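Local coordinates for protein ANGPTL4 C-terminal chain (Homo sapiens, PDB 6U1U) that forms the C-terminal fibrinogen-like domain, here with palmitic acid bound, of a secreted protein that mediates inactivation of lipoprotein lipase and so helps regulate triglyceride clearance from blood serum, at residues Asp84-Leu89 with Ser106-Gly111; Val91-Trp96 with Ile194-Trp199; Ala115-Leu120 with Gly137-Phe142; Ala158-Gly163 with Lys189-Ile194. One frame throughout, in Å; residues are numbered along the deposited sequence.

Contact 1: Asp84-Leu89 with Ser106-Gly111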
# COMPACT_ATOMS: atom_id res chain seq x y z
N ASP A 84 -1.69 12.56 -11.50
CA ASP A 84 -0.98 11.82 -12.53
C ASP A 84 0.53 11.88 -12.39
O ASP A 84 1.23 11.51 -13.34
CB ASP A 84 -1.33 12.38 -13.92
CG ASP A 84 -2.77 12.15 -14.30
OD1 ASP A 84 -3.40 11.20 -13.77
OD2 ASP A 84 -3.28 12.93 -15.14
N ARG A 85 1.06 12.34 -11.27
CA ARG A 85 2.51 12.51 -11.17
C ARG A 85 3.22 11.20 -10.91
O ARG A 85 2.70 10.31 -10.24
CB ARG A 85 2.82 13.52 -10.07
CG ARG A 85 2.05 14.78 -10.32
CD ARG A 85 2.69 15.95 -9.71
NE ARG A 85 2.19 16.16 -8.37
CZ ARG A 85 2.90 16.77 -7.42
NH1 ARG A 85 4.12 17.21 -7.70
NH2 ARG A 85 2.39 16.93 -6.21
N ASN A 86 4.44 11.09 -11.44
CA ASN A 86 5.38 10.07 -10.99
C ASN A 86 5.63 10.28 -9.50
O ASN A 86 5.80 11.41 -9.04
CB ASN A 86 6.69 10.17 -11.79
CG ASN A 86 7.58 8.93 -11.70
OD1 ASN A 86 7.13 7.82 -11.34
ND2 ASN A 86 8.86 9.10 -12.06
N SER A 87 5.60 9.19 -8.73
CA SER A 87 5.64 9.27 -7.28
C SER A 87 6.59 8.21 -6.75
O SER A 87 6.72 7.13 -7.32
CB SER A 87 4.23 9.07 -6.66
OG SER A 87 3.35 10.08 -7.12
N ARG A 88 7.26 8.51 -5.63
CA ARG A 88 8.04 7.49 -4.94
C ARG A 88 7.16 6.76 -3.95
O ARG A 88 6.48 7.40 -3.14
CB ARG A 88 9.23 8.12 -4.18
CG ARG A 88 10.05 9.06 -5.05
CD ARG A 88 11.26 9.67 -4.29
NE ARG A 88 12.09 10.40 -5.25
CZ ARG A 88 11.88 11.66 -5.61
NH1 ARG A 88 10.92 12.39 -5.02
NH2 ARG A 88 12.66 12.23 -6.53
N LEU A 89 7.15 5.44 -4.01
CA LEU A 89 6.39 4.59 -3.08
C LEU A 89 7.39 3.85 -2.19
O LEU A 89 8.11 3.10 -2.71
CB LEU A 89 5.53 3.59 -3.85
CG LEU A 89 4.73 2.61 -3.02
CD1 LEU A 89 3.85 3.32 -2.03
CD2 LEU A 89 3.87 1.73 -3.90
N SER A 106 9.52 3.72 -7.97
CA SER A 106 8.83 4.82 -8.64
C SER A 106 7.56 4.25 -9.27
O SER A 106 7.62 3.23 -9.92
CB SER A 106 9.72 5.44 -9.72
OG SER A 106 10.82 6.07 -9.09
N VAL A 107 6.42 4.88 -9.01
CA VAL A 107 5.14 4.40 -9.54
C VAL A 107 4.32 5.57 -10.06
O VAL A 107 4.54 6.73 -9.71
CB VAL A 107 4.29 3.65 -8.46
CG1 VAL A 107 5.12 2.53 -7.83
CG2 VAL A 107 3.82 4.62 -7.36
N HIS A 108 3.31 5.24 -10.89
CA HIS A 108 2.15 6.09 -11.07
C HIS A 108 0.93 5.37 -10.51
O HIS A 108 0.89 4.14 -10.44
CB HIS A 108 1.91 6.42 -12.56
CG HIS A 108 2.94 7.33 -13.15
ND1 HIS A 108 4.20 6.90 -13.53
CD2 HIS A 108 2.90 8.65 -13.44
CE1 HIS A 108 4.88 7.92 -14.03
NE2 HIS A 108 4.12 9.00 -13.96
N LEU A 109 -0.07 6.15 -10.12
CA LEU A 109 -1.29 5.58 -9.55
C LEU A 109 -2.47 6.14 -10.32
O LEU A 109 -2.67 7.36 -10.33
CB LEU A 109 -1.44 5.93 -8.08
CG LEU A 109 -2.74 5.45 -7.42
CD1 LEU A 109 -2.72 3.90 -7.31
CD2 LEU A 109 -2.95 6.05 -6.04
N GLY A 110 -3.26 5.26 -10.91
CA GLY A 110 -4.45 5.72 -11.59
C GLY A 110 -5.61 6.01 -10.64
O GLY A 110 -5.60 5.64 -9.46
N GLY A 111 -6.62 6.71 -11.16
CA GLY A 111 -7.81 7.01 -10.39
C GLY A 111 -8.82 5.87 -10.38
O GLY A 111 -8.55 4.75 -10.83
O HOH W 1 0.30 9.03 -10.44
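S87 and V107 form an antiparallel hydrogen-bonded pair at the open end of the hairpin made by strands 87-94 and 100-109, a worked example of how diverging strands settle their polar atoms. V107 N donates to S87 O over 2.8 Å in an almost straight bond (171°). The return bond, S87 N to V107 O at 2.9 Å, is more bent. S87 O also receives a CA-H...O contact from S106 CA at 3.4 Å.

Past this pair the backbones separate, and water takes over. Water 1 lies 2.7 Å from R85 O, to which it can donate, and accepts from L109 N at 2.9 Å, joining two groups that do not meet directly. R85 O has a further donor, because S87 OG, set beside its own backbone N (chi1 -60°), turns back to it at 3.2 Å, lying well above the carbonyl plane. N86 bonds through its backbone to M216, just past strand 208-215, and H108 to Q119 of strand 118-120.

The H108 ring lies against the diverging chain. N86 CA sits over one face, 3.7 Å from the ring centroid in a CH-pi contact, while D84 O approaches H108 CD2 at the ring edge, 3.3 Å away and in plane.

L89 CB packs on both methyl groups of V107, and these two residues also touch palmitic acid. The chemistry therefore divides in two: around S87 and R85 the backbone groups are satisfied by amides, a hydroxyl and one water, while L89 and V107 offer the lipid a purely hydrocarbon surface.

Contact 2: Val91-Trp96 with Ile194-Trp199. With PLM (palmitic acid), chain B.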
# COMPACT_ATOMS: atom_id res chain seq x y z
N VAL A 91 8.18 1.20 0.83
CA VAL A 91 7.55 0.04 1.45
C VAL A 91 8.50 -0.40 2.55
O VAL A 91 9.66 -0.70 2.26
CB VAL A 91 7.30 -1.08 0.44
CG1 VAL A 91 6.79 -2.34 1.16
CG2 VAL A 91 6.28 -0.63 -0.64
N GLN A 92 8.03 -0.42 3.79
CA GLN A 92 8.90 -0.73 4.93
C GLN A 92 8.33 -1.93 5.66
O GLN A 92 7.14 -1.94 6.01
CB GLN A 92 9.04 0.47 5.84
CG GLN A 92 9.45 1.68 4.97
CD GLN A 92 9.82 2.96 5.70
OE1 GLN A 92 9.37 3.24 6.82
NE2 GLN A 92 10.61 3.79 5.01
N LEU A 93 9.18 -2.94 5.88
CA LEU A 93 8.77 -4.23 6.42
C LEU A 93 9.59 -4.56 7.65
O LEU A 93 10.77 -4.24 7.73
CB LEU A 93 8.95 -5.36 5.38
CG LEU A 93 8.51 -5.06 3.94
CD1 LEU A 93 8.96 -6.16 2.95
CD2 LEU A 93 6.98 -4.88 3.88
N ARG A 94 8.95 -5.23 8.63
CA ARG A 94 9.64 -5.62 9.86
C ARG A 94 9.32 -7.07 10.16
O ARG A 94 8.16 -7.49 10.05
CB ARG A 94 9.24 -4.72 11.05
CG ARG A 94 10.03 -5.00 12.33
CD ARG A 94 9.44 -4.24 13.52
NE ARG A 94 9.27 -2.81 13.25
CZ ARG A 94 8.35 -2.04 13.82
NH1 ARG A 94 7.50 -2.55 14.72
NH2 ARG A 94 8.28 -0.74 13.51
N ASP A 95 10.34 -7.86 10.53
CA ASP A 95 10.06 -9.25 10.83
C ASP A 95 10.03 -9.41 12.34
O ASP A 95 10.15 -8.44 13.10
CB ASP A 95 11.04 -10.21 10.13
CG ASP A 95 12.47 -10.12 10.68
OD1 ASP A 95 12.67 -9.61 11.80
OD2 ASP A 95 13.39 -10.56 9.96
N TRP A 96 9.86 -10.65 12.78
CA TRP A 96 9.64 -10.88 14.21
C TRP A 96 10.94 -10.95 14.99
O TRP A 96 10.90 -11.04 16.23
CB TRP A 96 8.83 -12.14 14.40
CG TRP A 96 7.38 -11.91 14.07
CD1 TRP A 96 6.79 -12.10 12.86
CD2 TRP A 96 6.36 -11.42 14.95
NE1 TRP A 96 5.47 -11.76 12.93
CE2 TRP A 96 5.17 -11.34 14.20
CE3 TRP A 96 6.33 -11.03 16.29
CZ2 TRP A 96 3.96 -10.92 14.75
CZ3 TRP A 96 5.12 -10.61 16.85
CH2 TRP A 96 3.95 -10.55 16.07
N ILE A 194 0.05 -11.34 6.10
CA ILE A 194 0.77 -10.13 5.69
C ILE A 194 2.12 -10.60 5.17
O ILE A 194 2.99 -10.97 5.97
CB ILE A 194 0.93 -9.17 6.86
CG1 ILE A 194 -0.44 -8.77 7.39
CG2 ILE A 194 1.72 -7.91 6.48
CD1 ILE A 194 -0.32 -7.97 8.67
N PHE A 195 2.33 -10.58 3.86
CA PHE A 195 3.55 -11.18 3.35
C PHE A 195 4.15 -10.33 2.24
O PHE A 195 3.46 -9.57 1.55
CB PHE A 195 3.31 -12.61 2.85
CG PHE A 195 2.54 -12.71 1.55
CD1 PHE A 195 1.15 -12.64 1.54
CD2 PHE A 195 3.22 -12.90 0.34
CE1 PHE A 195 0.46 -12.74 0.32
CE2 PHE A 195 2.52 -13.02 -0.87
CZ PHE A 195 1.16 -12.94 -0.87
N TRP A 196 5.44 -10.51 2.01
CA TRP A 196 6.22 -9.95 0.88
C TRP A 196 7.16 -11.10 0.48
O TRP A 196 8.12 -11.29 1.14
CB TRP A 196 6.98 -8.69 1.27
CG TRP A 196 7.59 -7.96 0.12
CD1 TRP A 196 8.80 -8.18 -0.45
CD2 TRP A 196 7.02 -6.85 -0.58
NE1 TRP A 196 9.01 -7.31 -1.46
CE2 TRP A 196 7.94 -6.48 -1.58
CE3 TRP A 196 5.82 -6.16 -0.47
CZ2 TRP A 196 7.70 -5.43 -2.44
CZ3 TRP A 196 5.58 -5.12 -1.33
CH2 TRP A 196 6.51 -4.78 -2.31
N LYS A 197 6.84 -11.78 -0.61
CA LYS A 197 7.43 -13.09 -0.85
C LYS A 197 8.95 -13.03 -0.95
O LYS A 197 9.65 -13.82 -0.31
CB LYS A 197 6.83 -13.70 -2.12
CG LYS A 197 7.45 -15.11 -2.46
CD LYS A 197 6.65 -15.79 -3.53
CE LYS A 197 7.00 -15.22 -4.90
NZ LYS A 197 6.00 -15.60 -5.96
N THR A 198 9.47 -12.04 -1.66
CA THR A 198 10.91 -11.99 -1.93
C THR A 198 11.77 -11.57 -0.74
O THR A 198 13.00 -11.66 -0.84
CB THR A 198 11.20 -11.06 -3.10
OG1 THR A 198 10.64 -9.77 -2.85
CG2 THR A 198 10.61 -11.60 -4.37
N TRP A 199 11.20 -11.13 0.38
CA TRP A 199 12.01 -10.90 1.57
C TRP A 199 12.01 -12.14 2.47
O TRP A 199 13.00 -12.88 2.51
CB TRP A 199 11.56 -9.63 2.31
CG TRP A 199 12.53 -9.25 3.40
CD1 TRP A 199 13.90 -9.28 3.33
CD2 TRP A 199 12.21 -8.78 4.72
NE1 TRP A 199 14.45 -8.88 4.52
CE2 TRP A 199 13.44 -8.56 5.39
CE3 TRP A 199 11.01 -8.54 5.41
CZ2 TRP A 199 13.50 -8.08 6.70
CZ3 TRP A 199 11.08 -8.06 6.73
CH2 TRP A 199 12.31 -7.85 7.36
C1 PLM B . 5.17 -13.11 -8.35
O1 PLM B . 4.26 -13.84 -7.89
O2 PLM B . 6.34 -13.16 -7.96
C2 PLM B . 4.82 -12.16 -9.49
C3 PLM B . 5.54 -10.85 -9.62
C4 PLM B . 4.64 -9.76 -10.16
C5 PLM B . 5.01 -8.35 -9.79
C6 PLM B . 3.86 -7.37 -9.74
C7 PLM B . 4.05 -6.22 -8.79
C8 PLM B . 2.81 -5.54 -8.28
C9 PLM B . 2.34 -6.07 -6.97
CA PLM B . 2.02 -5.06 -5.95
CB PLM B . 3.16 -4.29 -5.41
CC PLM B . 2.72 -3.07 -4.71
CD PLM B . 3.72 -2.44 -3.85
CE PLM B . 5.05 -2.34 -4.50
CF PLM B . 5.41 -1.00 -5.03
CG PLM B . 5.49 -0.98 -6.52
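L93 and W196 bring their alpha carbons no closer than 8.4 Å, a separation at which no backbone hydrogen bond links the two segments and side chains must bridge the gap. Two indoles do this, W196 and W199. That of W196 is held anti to the backbone N (chi1 -170°) and thus extended toward strand 87-94. L93 CD1 lies over the face of the five-membered ring of W196, 4.0 Å from its centroid and 28° off the normal. V91 CG1, whose side chain runs head-on to that of W196, lies over the same face and meets W196 CZ3 at 3.9 Å.

This is a familiar principle of the fibrinogen-like domain, in which a main antiparallel sheet is covered by long, loop-rich segments; here the cover also lines a lipid site. Palmitic acid CE reaches the ring edge at W196 CH2, 3.6 Å away, and K197, bent at chi3, grips the carboxylate with K197 NZ at 3.1 Å from O1 and 3.2 Å from O2. T169 OG1 bonds the lipid too. An alanine in place of W196 would be likely to leave the methyl groups of V91 and L93 without the indole face they pack on and open a gap beside the lipid chain.

W199 meets the strand farther along: L93 CB contacts W199 CZ3 at 3.7 Å, and D95 N approaches the edge at W199 CH2. The D95 carboxylate lies nearly parallel to the indole plane, fixed by D97 N, N99 N and a salt bridge to R200.

Contact 3: Ala115-Leu120 with Gly137-Phe142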
# COMPACT_ATOMS: atom_id res chain seq x y z
N ALA A 115 -9.65 1.45 -11.52
CA ALA A 115 -9.63 0.65 -10.29
C ALA A 115 -8.35 0.92 -9.49
O ALA A 115 -7.77 -0.00 -8.92
CB ALA A 115 -9.77 -0.86 -10.55
N TYR A 116 -7.94 2.19 -9.46
CA TYR A 116 -6.75 2.63 -8.73
C TYR A 116 -5.53 1.76 -9.07
O TYR A 116 -4.84 1.24 -8.19
CB TYR A 116 -7.01 2.65 -7.22
CG TYR A 116 -8.13 3.61 -6.82
CD1 TYR A 116 -7.93 4.98 -6.87
CD2 TYR A 116 -9.37 3.13 -6.39
CE1 TYR A 116 -8.94 5.87 -6.49
CE2 TYR A 116 -10.38 4.03 -6.01
CZ TYR A 116 -10.15 5.38 -6.07
OH TYR A 116 -11.12 6.27 -5.70
N SER A 117 -5.27 1.61 -10.37
CA SER A 117 -4.18 0.77 -10.83
C SER A 117 -2.82 1.35 -10.49
O SER A 117 -2.58 2.55 -10.65
CB SER A 117 -4.23 0.58 -12.35
OG SER A 117 -5.34 -0.24 -12.67
N LEU A 118 -1.92 0.48 -10.07
CA LEU A 118 -0.51 0.82 -9.95
C LEU A 118 0.09 0.63 -11.33
O LEU A 118 -0.08 -0.44 -11.94
CB LEU A 118 0.18 -0.06 -8.94
CG LEU A 118 1.28 0.47 -8.04
CD1 LEU A 118 0.87 1.80 -7.39
CD2 LEU A 118 1.52 -0.61 -6.98
N GLN A 119 0.71 1.68 -11.83
CA GLN A 119 1.27 1.71 -13.18
C GLN A 119 2.79 1.70 -13.04
O GLN A 119 3.37 2.63 -12.46
CB GLN A 119 0.76 2.94 -13.91
CG GLN A 119 -0.78 2.86 -14.03
CD GLN A 119 -1.47 4.20 -14.16
OE1 GLN A 119 -0.84 5.27 -14.06
NE2 GLN A 119 -2.78 4.16 -14.36
N LEU A 120 3.38 0.62 -13.52
CA LEU A 120 4.82 0.42 -13.37
C LEU A 120 5.54 0.46 -14.71
O LEU A 120 5.07 -0.13 -15.63
CB LEU A 120 5.03 -0.94 -12.69
CG LEU A 120 4.30 -1.15 -11.38
CD1 LEU A 120 4.54 -2.54 -10.83
CD2 LEU A 120 4.75 -0.12 -10.37
N GLY A 137 5.21 -1.20 -20.04
CA GLY A 137 5.10 -1.39 -18.60
C GLY A 137 3.96 -2.32 -18.22
O GLY A 137 3.48 -3.14 -19.00
N LEU A 138 3.52 -2.17 -16.97
CA LEU A 138 2.56 -3.08 -16.36
C LEU A 138 1.57 -2.24 -15.56
O LEU A 138 1.99 -1.32 -14.87
CB LEU A 138 3.33 -4.04 -15.44
CG LEU A 138 2.56 -5.00 -14.54
CD1 LEU A 138 1.57 -5.83 -15.36
CD2 LEU A 138 3.55 -5.92 -13.83
N SER A 139 0.28 -2.54 -15.67
CA SER A 139 -0.76 -1.87 -14.89
C SER A 139 -1.45 -2.94 -14.05
O SER A 139 -1.82 -4.00 -14.58
CB SER A 139 -1.74 -1.16 -15.84
OG SER A 139 -2.92 -0.74 -15.20
N VAL A 140 -1.53 -2.74 -12.74
CA VAL A 140 -2.12 -3.74 -11.85
C VAL A 140 -3.26 -3.08 -11.08
O VAL A 140 -3.02 -2.17 -10.28
CB VAL A 140 -1.09 -4.31 -10.85
CG1 VAL A 140 -1.73 -5.38 -10.00
CG2 VAL A 140 0.14 -4.91 -11.59
N PRO A 141 -4.50 -3.49 -11.27
CA PRO A 141 -5.61 -2.87 -10.52
C PRO A 141 -5.62 -3.29 -9.07
O PRO A 141 -5.11 -4.34 -8.68
CB PRO A 141 -6.87 -3.39 -11.24
CG PRO A 141 -6.45 -4.72 -11.77
CD PRO A 141 -4.98 -4.54 -12.20
N PHE A 142 -6.25 -2.45 -8.25
CA PHE A 142 -6.53 -2.82 -6.87
C PHE A 142 -7.74 -3.75 -6.83
O PHE A 142 -8.70 -3.56 -7.58
CB PHE A 142 -6.83 -1.56 -6.05
CG PHE A 142 -6.65 -1.74 -4.59
CD1 PHE A 142 -5.37 -1.63 -4.04
CD2 PHE A 142 -7.74 -2.00 -3.75
CE1 PHE A 142 -5.18 -1.77 -2.68
CE2 PHE A 142 -7.57 -2.15 -2.38
CZ PHE A 142 -6.30 -2.02 -1.83
O HOH W 2 -5.44 -1.64 -15.02
O HOH W 3 -3.82 1.85 -15.76
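S117 meets S139 and P141 just before strand 118-120 begins and just after strand 138-140 ends, and its side chain shows how a serine can serve such a junction. S117 CB comes first, 3.4 Å from S139 OG and close to V140 O. S117 OG, placed beside the backbone N (chi1 -71°), then comes within 3.4 Å of P141 CA. At this tip water 2 donates a bond of 2.7 Å to S117 OG, and the hydroxyl is also bonded to T114 O. The same water binds S139 OG, again at 2.7 Å, while water 3 connects S139 OG with Q119 NE2, from which it accepts. Two waters thus link S117, S139 and Q119 in a chain.

Between the strands, L118 with V140 and L120 with L138 are hydrogen-bonded pairs, each with reciprocal N-H to O bonds. The straightest is L120 N to L138 O, 2.7 Å at 176°. Beyond them F142 N donates to A115 O at 3.0 Å, and A115 CB rests on P141 CB. At the other end G137 lies so close to L120 O that a CB would strike it.

L118 and L120 face V107 of strand 100-109 and touch palmitic acid. F142 and Y116 turn to helices 57-62 and 75-82, packing on W57 and L75, so the pair extends the main sheet while its loop end lies against these two helices.

Contact 4: Ala158-Gly163 with Lys189-Ile194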
# COMPACT_ATOMS: atom_id res chain seq x y z
N ALA A 158 -8.75 -11.74 -3.96
CA ALA A 158 -8.96 -11.09 -2.68
C ALA A 158 -9.82 -11.95 -1.75
O ALA A 158 -9.59 -12.01 -0.54
CB ALA A 158 -9.58 -9.71 -2.90
N LYS A 159 -10.83 -12.61 -2.30
CA LYS A 159 -11.67 -13.45 -1.44
C LYS A 159 -10.89 -14.64 -0.90
O LYS A 159 -11.09 -15.05 0.25
CB LYS A 159 -12.90 -13.91 -2.23
CG LYS A 159 -14.09 -14.26 -1.35
CD LYS A 159 -15.41 -13.84 -2.00
CE LYS A 159 -16.11 -15.03 -2.65
NZ LYS A 159 -17.40 -14.63 -3.31
N SER A 160 -10.00 -15.22 -1.71
CA SER A 160 -9.26 -16.38 -1.24
C SER A 160 -8.23 -15.99 -0.19
O SER A 160 -7.90 -16.79 0.68
CB SER A 160 -8.62 -17.12 -2.42
OG SER A 160 -7.34 -16.63 -2.72
N LEU A 161 -7.73 -14.76 -0.23
CA LEU A 161 -6.81 -14.32 0.80
C LEU A 161 -7.57 -13.46 1.81
O LEU A 161 -8.55 -13.91 2.41
CB LEU A 161 -5.64 -13.57 0.15
CG LEU A 161 -4.88 -14.35 -0.93
CD1 LEU A 161 -3.59 -13.60 -1.37
CD2 LEU A 161 -4.56 -15.76 -0.48
N SER A 162 -7.13 -12.22 2.00
CA SER A 162 -7.79 -11.34 2.95
C SER A 162 -7.40 -9.91 2.59
O SER A 162 -6.29 -9.69 2.13
CB SER A 162 -7.37 -11.64 4.38
OG SER A 162 -8.08 -10.85 5.33
N GLY A 163 -8.29 -8.97 2.80
CA GLY A 163 -7.89 -7.58 2.61
C GLY A 163 -8.00 -7.13 1.17
O GLY A 163 -8.65 -7.75 0.32
N LYS A 189 -3.79 -20.78 6.68
CA LYS A 189 -4.15 -19.50 7.30
C LYS A 189 -3.08 -18.50 6.90
O LYS A 189 -3.44 -17.47 6.46
CB LYS A 189 -4.35 -19.67 8.81
CG LYS A 189 -5.74 -20.10 9.25
CD LYS A 189 -5.71 -20.97 10.50
CE LYS A 189 -6.94 -20.89 11.38
NZ LYS A 189 -6.73 -21.62 12.67
N LEU A 190 -1.81 -18.87 7.03
CA LEU A 190 -0.72 -17.93 6.73
C LEU A 190 -0.78 -17.45 5.28
O LEU A 190 -0.31 -16.33 4.98
CB LEU A 190 0.67 -18.56 6.99
CG LEU A 190 1.13 -18.77 8.43
CD1 LEU A 190 2.40 -19.63 8.47
CD2 LEU A 190 1.33 -17.44 9.18
N LYS A 191 -1.36 -18.25 4.40
CA LYS A 191 -1.66 -17.79 3.04
C LYS A 191 -2.48 -16.49 3.04
O LYS A 191 -2.35 -15.68 2.11
CB LYS A 191 -2.40 -18.89 2.29
CG LYS A 191 -3.40 -18.46 1.29
CD LYS A 191 -4.63 -19.38 1.25
CE LYS A 191 -5.39 -19.19 -0.07
NZ LYS A 191 -6.46 -20.22 -0.32
N LYS A 192 -3.34 -16.30 4.02
CA LYS A 192 -4.14 -15.08 4.10
C LYS A 192 -3.45 -13.98 4.89
O LYS A 192 -4.10 -13.00 5.24
CB LYS A 192 -5.50 -15.37 4.73
CG LYS A 192 -6.30 -16.46 4.01
CD LYS A 192 -7.61 -16.73 4.73
CE LYS A 192 -8.65 -17.30 3.77
NZ LYS A 192 -9.61 -16.26 3.28
N GLY A 193 -2.15 -14.12 5.17
CA GLY A 193 -1.45 -13.21 6.05
C GLY A 193 -0.83 -12.01 5.35
O GLY A 193 -1.10 -11.71 4.19
N ILE A 194 0.05 -11.34 6.10
CA ILE A 194 0.77 -10.13 5.69
C ILE A 194 2.12 -10.60 5.17
O ILE A 194 2.99 -10.97 5.97
CB ILE A 194 0.93 -9.17 6.86
CG1 ILE A 194 -0.44 -8.77 7.39
CG2 ILE A 194 1.72 -7.91 6.48
CD1 ILE A 194 -0.32 -7.97 8.67
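K192 reaches L161 on a side chain that starts with CG anti to the carbonyl carbon (chi1 -56°), runs extended through its middle, and bends only at the last torsion (chi4 -99°). That bend brings K192 NZ to L161 O at 2.7 Å, the donor tilted 17° from the carbonyl plane. S160 O receives a second, weak bond from K192 NZ at 3.2 Å. The methylene chain lies alongside both carbonyls, with CE also close to S160 O.

Helix 157-160 has just ended here, L161 being the first residue to leave helical angles, and the case illustrates a general remedy: carbonyls at a helix C-terminus accept from a lysine arriving from another part of the chain. That lysine sits in a type I turn from L190 to G193, closed by G193 N to L190 O at 2.9 Å.

K191, just before it in the turn, packs against the leucine. Its chain, bent at chi2, crosses L161 at about a right angle, and K191 CG presses on L161 CD2 at 3.4 Å, tighter than usual van der Waals contact. The same methyl meets K191 O, itself bonded to R202, while S162 CB sits 3.6 Å from K192 O. A methionine in place of K192 would probably leave L161 O and S160 O without their shared donor and weaken the tie between the turn and the helix end.

The contact thus joins the ends of two short helices through charge-assisted bonds to backbone oxygen, and the positive ammonium is likely to be favoured by the partial negative charge of the helix terminus.

How the contacts relate
Contacts 1 and 3 lie about 10 Å apart between centres and belong to one continuous sheet: strand 100-109 pairs with strand 87-94 in contact 1 and with strand 118-120 of contact 3. Both rely on backbone ladders, with a water between the parting backbones in contact 1 and two between side chains in contact 3. Contact 2, the most buried of the four, begins where contact 1 leaves strand 87-94, yet has no hydrogen bond across it and depends on indole packing. Contact 4 shares I194 with contact 2 but lies nearer the surface, away from the sheet, and rests on one lysine's bonds to backbone carbonyls. Contacts 1, 2 and 3 all border the palmitic acid; contact 4 stands back from it.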